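PDB 6ZMQ: cytochrome C-type biogenesis protein ccmF, which probably works as a membrane-bound heme lyase in cytochrome c maturation and carries heme b bound among its helices. Local coordinates for residues Leu440-Ala445 with Ala473-Leu478; Leu448-Gly453 with Ala462-Gly467. All coordinates share one frame; numbering follows the deposited sequence.

Contact 1 (Leu440-Ala445 with Ala473-Leu478)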
loop_
_atom_site.group_PDB
_atom_site.type_symbol
_atom_site.label_atom_id
_atom_site.label_comp_id
_atom_site.label_asym_id
_atom_site.label_seq_id
_atom_site.Cartn_x
_atom_site.Cartn_y
_atom_site.Cartn_z
ATOM N N LEU A 440 -15.066 32.539 3.045
ATOM C CA LEU A 440 -16.117 32.677 4.047
ATOM C C LEU A 440 -17.046 31.469 4.095
ATOM O O LEU A 440 -17.264 30.914 5.180
ATOM C CB LEU A 440 -16.928 33.952 3.810
ATOM C CG LEU A 440 -16.290 35.234 4.334
ATOM C CD1 LEU A 440 -16.612 36.395 3.427
ATOM C CD2 LEU A 440 -16.758 35.492 5.768
ATOM N N VAL A 441 -17.629 31.075 2.941
ATOM C CA VAL A 441 -18.719 30.086 2.969
ATOM C C VAL A 441 -18.188 28.719 3.393
ATOM O O VAL A 441 -18.810 28.018 4.206
ATOM C CB VAL A 441 -19.493 30.050 1.629
ATOM C CG1 VAL A 441 -18.621 29.762 0.424
ATOM C CG2 VAL A 441 -20.672 29.068 1.689
ATOM N N LEU A 442 -16.954 28.415 2.969
ATOM C CA LEU A 442 -16.208 27.262 3.457
ATOM C C LEU A 442 -15.999 27.330 4.959
ATOM O O LEU A 442 -16.365 26.387 5.679
ATOM C CB LEU A 442 -14.857 27.199 2.751
ATOM C CG LEU A 442 -14.922 26.723 1.313
ATOM C CD1 LEU A 442 -13.582 26.887 0.619
ATOM C CD2 LEU A 442 -15.379 25.295 1.332
ATOM N N LEU A 443 -15.535 28.497 5.445
ATOM C CA LEU A 443 -15.357 28.720 6.877
ATOM C C LEU A 443 -16.695 28.644 7.583
ATOM O O LEU A 443 -16.781 28.056 8.667
ATOM C CB LEU A 443 -14.684 30.075 7.138
ATOM C CG LEU A 443 -13.731 30.368 8.309
ATOM C CD1 LEU A 443 -13.017 31.698 8.063
ATOM C CD2 LEU A 443 -14.437 30.387 9.667
ATOM N N LEU A 444 -17.757 29.130 6.909
ATOM C CA LEU A 444 -19.117 29.065 7.434
ATOM C C LEU A 444 -19.533 27.627 7.653
ATOM O O LEU A 444 -19.951 27.265 8.766
ATOM C CB LEU A 444 -20.090 29.770 6.488
ATOM C CG LEU A 444 -21.563 29.705 6.895
ATOM C CD1 LEU A 444 -22.150 31.100 7.020
ATOM C CD2 LEU A 444 -22.375 28.881 5.891
ATOM N N ALA A 445 -19.282 26.780 6.635
ATOM C CA ALA A 445 -19.548 25.351 6.747
ATOM C C ALA A 445 -18.700 24.739 7.844
ATOM O O ALA A 445 -19.233 24.024 8.712
ATOM C CB ALA A 445 -19.280 24.661 5.413
ATOM N N ALA A 473 -16.924 18.793 2.091
ATOM C CA ALA A 473 -18.048 18.566 1.181
ATOM C C ALA A 473 -18.542 19.870 0.563
ATOM O O ALA A 473 -18.980 19.884 -0.603
ATOM C CB ALA A 473 -19.190 17.862 1.913
ATOM N N ALA A 474 -18.442 20.974 1.319
ATOM C CA ALA A 474 -18.711 22.303 0.776
ATOM C C ALA A 474 -17.745 22.657 -0.354
ATOM O O ALA A 474 -18.158 23.205 -1.381
ATOM C CB ALA A 474 -18.634 23.344 1.891
ATOM N N ALA A 475 -16.453 22.342 -0.180
ATOM C CA ALA A 475 -15.467 22.612 -1.229
ATOM C C ALA A 475 -15.661 21.736 -2.460
ATOM O O ALA A 475 -15.410 22.197 -3.584
ATOM C CB ALA A 475 -14.056 22.420 -0.685
ATOM N N ILE A 476 -16.080 20.480 -2.262
ATOM C CA ILE A 476 -16.389 19.598 -3.389
ATOM C C ILE A 476 -17.563 20.150 -4.190
ATOM O O ILE A 476 -17.513 20.212 -5.430
ATOM C CB ILE A 476 -16.660 18.162 -2.896
ATOM C CG1 ILE A 476 -15.416 17.578 -2.227
ATOM C CG2 ILE A 476 -17.191 17.262 -4.017
ATOM C CD1 ILE A 476 -14.365 17.122 -3.162
ATOM N N TYR A 477 -18.601 20.636 -3.488
ATOM C CA TYR A 477 -19.729 21.270 -4.172
ATOM C C TYR A 477 -19.336 22.574 -4.868
ATOM O O TYR A 477 -19.817 22.841 -5.973
ATOM C CB TYR A 477 -20.896 21.538 -3.216
ATOM C CG TYR A 477 -22.024 22.260 -3.939
ATOM C CD1 TYR A 477 -22.651 21.681 -5.046
ATOM C CD2 TYR A 477 -22.393 23.558 -3.582
ATOM C CE1 TYR A 477 -23.648 22.355 -5.742
ATOM C CE2 TYR A 477 -23.388 24.240 -4.273
ATOM C CZ TYR A 477 -24.009 23.631 -5.349
ATOM O OH TYR A 477 -24.997 24.300 -6.031
ATOM N N LEU A 478 -18.478 23.395 -4.249
ATOM C CA LEU A 478 -18.094 24.668 -4.868
ATOM C C LEU A 478 -17.256 24.446 -6.121
ATOM O O LEU A 478 -17.425 25.153 -7.126
ATOM C CB LEU A 478 -17.331 25.544 -3.875
ATOM C CG LEU A 478 -18.152 26.203 -2.769
ATOM C CD1 LEU A 478 -17.297 27.168 -1.958
ATOM C CD2 LEU A 478 -19.392 26.873 -3.324
#
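Leu442 and Ala474 are the closest residues by backbone, their CA atoms 6.2 Å apart, where helix segments 440-445 and 473-478 run roughly antiparallel, at 147° between their directions and 9.6 Å between their axes. That separation is bridged by leucine side chains over an alanine surface. Leu442 does most of the bridging: with CG anti to its carbonyl carbon (chi1 -75°), the branch brings its end close to the neighbouring helix, and its CD2 methyl lies over the backbone, 3.5 Å from the N of Ala475, with the CB atoms of Ala474 and Ala475 both at 3.8 Å. The two segments belong to helices 439-454 and 460-484, the arms of an antiparallel hairpin of two helices predicted to span the membrane, in the C-terminal family region of CcmF. From the second arm Leu478 answers with a single methyl, CD1. Val441 meets it tip to tip, its CG1 3.8 Å from Leu478 CD1, whereas Leu442 slides past the same side chain in the opposite direction, with its CG 4.1 Å from that CD1. At the other end of the contact no long side chain intervenes, and the CB atoms of Ala445 and Ala474 meet directly at 3.8 Å. No hydrogen bond crosses between the segments, so the evidence is for purely apolar packing. Leu425, from a loop, touches both Leu442 and Leu478. Ile476 touches His510, an axial heme-iron ligand on helix 501-525.

Contact 2 (Leu448-Gly453 with Ala462-Gly467). With PTY (phosphatidylethanolamine), chain H.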
loop_
_atom_site.group_PDB
_atom_site.type_symbol
_atom_site.label_atom_id
_atom_site.label_comp_id
_atom_site.label_asym_id
_atom_site.label_seq_id
_atom_site.Cartn_x
_atom_site.Cartn_y
_atom_site.Cartn_z
ATOM N N LEU A 448 -20.055 25.894 11.113
ATOM C CA LEU A 448 -21.327 25.212 11.349
ATOM C C LEU A 448 -21.092 23.871 12.000
ATOM O O LEU A 448 -21.576 23.656 13.124
ATOM C CB LEU A 448 -22.102 25.009 10.043
ATOM C CG LEU A 448 -23.193 23.908 10.079
ATOM C CD1 LEU A 448 -24.426 24.216 10.956
ATOM C CD2 LEU A 448 -23.611 23.414 8.695
ATOM N N GLY A 449 -20.133 23.116 11.431
ATOM C CA GLY A 449 -19.902 21.749 11.856
ATOM C C GLY A 449 -19.415 21.686 13.281
ATOM O O GLY A 449 -19.950 20.902 14.077
ATOM N N THR A 450 -18.579 22.676 13.663
ATOM C CA THR A 450 -17.993 22.673 14.998
ATOM C C THR A 450 -19.066 22.930 16.044
ATOM O O THR A 450 -19.239 22.111 16.960
ATOM C CB THR A 450 -16.864 23.702 15.087
ATOM O OG1 THR A 450 -15.924 23.458 14.036
ATOM C CG2 THR A 450 -16.145 23.601 16.426
ATOM N N LEU A 451 -19.926 23.930 15.795
ATOM C CA LEU A 451 -20.980 24.222 16.759
ATOM C C LEU A 451 -22.060 23.156 16.700
ATOM O O LEU A 451 -22.613 22.778 17.743
ATOM C CB LEU A 451 -21.550 25.625 16.540
ATOM C CG LEU A 451 -20.558 26.798 16.561
ATOM C CD1 LEU A 451 -21.287 28.142 16.504
ATOM C CD2 LEU A 451 -19.646 26.735 17.787
ATOM N N PHE A 452 -22.254 22.554 15.511
ATOM C CA PHE A 452 -23.240 21.487 15.374
ATOM C C PHE A 452 -22.752 20.230 16.065
ATOM O O PHE A 452 -23.555 19.391 16.491
ATOM C CB PHE A 452 -23.536 21.231 13.897
ATOM C CG PHE A 452 -24.610 20.228 13.648
ATOM C CD1 PHE A 452 -25.804 20.275 14.349
ATOM C CD2 PHE A 452 -24.435 19.254 12.670
ATOM C CE1 PHE A 452 -26.791 19.348 14.107
ATOM C CE2 PHE A 452 -25.428 18.325 12.415
ATOM C CZ PHE A 452 -26.606 18.373 13.134
ATOM N N GLY A 453 -21.434 20.094 16.208
ATOM C CA GLY A 453 -20.933 19.035 17.046
ATOM C C GLY A 453 -20.797 19.437 18.495
ATOM O O GLY A 453 -20.887 18.582 19.381
ATOM N N ALA A 462 -13.680 15.706 17.889
ATOM C CA ALA A 462 -14.709 15.087 17.049
ATOM C C ALA A 462 -15.596 16.129 16.365
ATOM O O ALA A 462 -15.937 15.988 15.182
ATOM C CB ALA A 462 -15.557 14.130 17.887
ATOM N N SER A 463 -15.992 17.175 17.094
ATOM C CA SER A 463 -16.818 18.223 16.502
ATOM C C SER A 463 -16.051 19.052 15.476
ATOM O O SER A 463 -16.622 19.453 14.450
ATOM C CB SER A 463 -17.379 19.121 17.599
ATOM O OG SER A 463 -16.485 19.270 18.664
ATOM N N PHE A 464 -14.751 19.265 15.696
ATOM C CA PHE A 464 -13.948 19.974 14.709
ATOM C C PHE A 464 -13.692 19.104 13.484
ATOM O O PHE A 464 -13.587 19.615 12.367
ATOM C CB PHE A 464 -12.625 20.424 15.325
ATOM C CG PHE A 464 -11.708 21.071 14.336
ATOM C CD1 PHE A 464 -12.097 22.231 13.687
ATOM C CD2 PHE A 464 -10.510 20.466 13.976
ATOM C CE1 PHE A 464 -11.278 22.820 12.745
ATOM C CE2 PHE A 464 -9.696 21.046 13.025
ATOM C CZ PHE A 464 -10.079 22.229 12.412
ATOM N N ALA A 465 -13.602 17.785 13.672
ATOM C CA ALA A 465 -13.502 16.878 12.530
ATOM C C ALA A 465 -14.787 16.859 11.709
ATOM O O ALA A 465 -14.737 16.756 10.474
ATOM C CB ALA A 465 -13.155 15.476 13.013
ATOM N N LEU A 466 -15.942 16.942 12.384
ATOM C CA LEU A 466 -17.217 17.142 11.693
ATOM C C LEU A 466 -17.218 18.447 10.904
ATOM O O LEU A 466 -17.706 18.493 9.764
ATOM C CB LEU A 466 -18.367 17.140 12.702
ATOM C CG LEU A 466 -19.792 17.331 12.169
ATOM C CD1 LEU A 466 -20.136 16.363 11.039
ATOM C CD2 LEU A 466 -20.812 17.240 13.295
ATOM N N GLY A 467 -16.664 19.508 11.505
ATOM C CA GLY A 467 -16.517 20.776 10.808
ATOM C C GLY A 467 -15.618 20.686 9.588
ATOM O O GLY A 467 -15.909 21.276 8.543
HETATM C C1 PTY H . -8.352 12.428 20.572
HETATM C C2 PTY H . -3.210 16.847 21.397
HETATM C C3 PTY H . -4.462 16.966 22.264
HETATM O O4 PTY H . -8.164 11.467 19.574
HETATM C C5 PTY H . -8.442 14.887 21.013
HETATM C C6 PTY H . -8.247 13.816 19.942
HETATM O O7 PTY H . -9.215 13.961 18.941
HETATM C C8 PTY H . -8.664 14.117 17.664
HETATM O O10 PTY H . -8.769 13.245 16.864
HETATM C C11 PTY H . -7.909 15.404 17.325
HETATM C C12 PTY H . -8.609 16.189 16.218
HETATM C C13 PTY H . -8.401 17.684 16.474
HETATM C C14 PTY H . -6.970 18.082 16.109
HETATM C C15 PTY H . -6.775 19.588 16.282
HETATM C C16 PTY H . -6.667 20.302 14.930
HETATM C C17 PTY H . -6.760 21.813 15.172
HETATM C C18 PTY H . -6.569 22.629 13.888
HETATM C C19 PTY H . -7.032 24.068 14.152
HETATM C C20 PTY H . -7.474 24.802 12.880
HETATM C C21 PTY H . -8.349 26.002 13.267
HETATM C C22 PTY H . -7.695 27.330 12.871
HETATM C C23 PTY H . -8.651 28.501 13.133
HETATM C C24 PTY H . -8.241 29.720 12.304
HETATM C C25 PTY H . -9.397 30.716 12.229
HETATM C C26 PTY H . -9.439 31.316 10.826
HETATM C C27 PTY H . -8.928 32.754 10.875
HETATM C C28 PTY H . -8.401 33.151 9.499
HETATM C C29 PTY H . -7.099 32.397 9.234
HETATM C C30 PTY H . -7.318 10.411 19.933
HETATM C C31 PTY H . -6.473 9.703 18.873
HETATM O O30 PTY H . -7.258 10.054 21.059
HETATM C C32 PTY H . -6.461 10.509 17.576
HETATM C C33 PTY H . -5.556 9.823 16.553
HETATM C C34 PTY H . -5.093 10.848 15.522
HETATM C C35 PTY H . -6.266 11.227 14.623
HETATM C C36 PTY H . -5.858 11.029 13.165
HETATM C C37 PTY H . -6.578 12.045 12.281
HETATM C C38 PTY H . -6.067 11.853 10.858
HETATM C C39 PTY H . -7.126 12.318 9.867
HETATM C C40 PTY H . -6.869 11.669 8.512
HETATM C C41 PTY H . -6.998 12.755 7.445
HETATM C C42 PTY H . -6.905 12.133 6.055
HETATM C C43 PTY H . -5.474 11.651 5.830
HETATM C C44 PTY H . -5.233 11.378 4.346
HETATM P P1 PTY H . -6.673 15.684 22.806
HETATM O O11 PTY H . -5.464 16.117 21.773
HETATM O O12 PTY H . -7.482 16.903 23.176
HETATM O O13 PTY H . -6.066 15.113 24.063
HETATM O O14 PTY H . -7.656 14.551 22.121
HETATM N N1 PTY H . -2.270 17.912 21.708
#
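Phe464 meets Thr450 at the edge of its ring: OG1 of Thr450 lies near the ring plane, 4.0 Å from CD1. The two side chains run side by side, pointing the same way. Elsewhere the ring meets the acyl chain of a bound phosphatidylethanolamine, whose C18 comes obliquely to within 3.6 Å of Phe464 CE2, while its C20 approaches CZ. With CG anti to the backbone N (chi1 176°), Phe464 is carried out from its helix to this lipid, and Leu446 of helix 439-454 touches it too. A serine in place of Phe464 would probably leave the acyl chain without its aromatic partner and open a gap beside Thr450. The second ring, that of Phe452, is approached obliquely by Leu466, CD2 to CD2 at 4.2 Å. The same Leu466 methyl also rests near the backbone, 3.8 Å from the O of Gly449.

Between these side chains the backbones themselves touch. The short axes approach to 6.8 Å at an angle of 145°, and the CA atoms of Gly449 and Gly467 are only 3.7 Å apart; a beta carbon on Gly449 would run into Gly467 CA, and one on Gly467 would collide with Thr450 OG1. A turn further on, Ser463 sets its CB 3.5 Å from the C of Gly453. A CA-H...O contact joins Thr450 CA to Ser463 O at 3.5 Å. The hydroxyls are satisfied within their own stretches of chain: Thr450 OG1 bonds to Leu446 O, and Ser463 OG to the carbonyls of Thr459 and Tyr458. Gly449 with Gly453, and Ser463 with Gly467, each four residues apart, form small-xxx-small motifs, GxxxG in the first helix, of the kind that lets transmembrane helices pack backbone to backbone.

Both contacts join the same two helices, 439-454 and 460-484, and their centres lie 14 Å apart. Along the chain the order is 440-445, 448-453, 462-467, 473-478, so contact 2 sits near the short turn of the hairpin and contact 1 nearer its open end. The axes spread from 6.8 Å in contact 2 to 9.6 Å in contact 1, and the glycine-to-glycine backbone contact gives way to packing of leucine, valine and alanine side chains. Both are about 31 Å from the chain centre, within one family region. Through Phe464 in contact 2 the hairpin borders a phosphatidylethanolamine pocket, while helix 460-484 packs against helix 501-525, which carries a heme ligand.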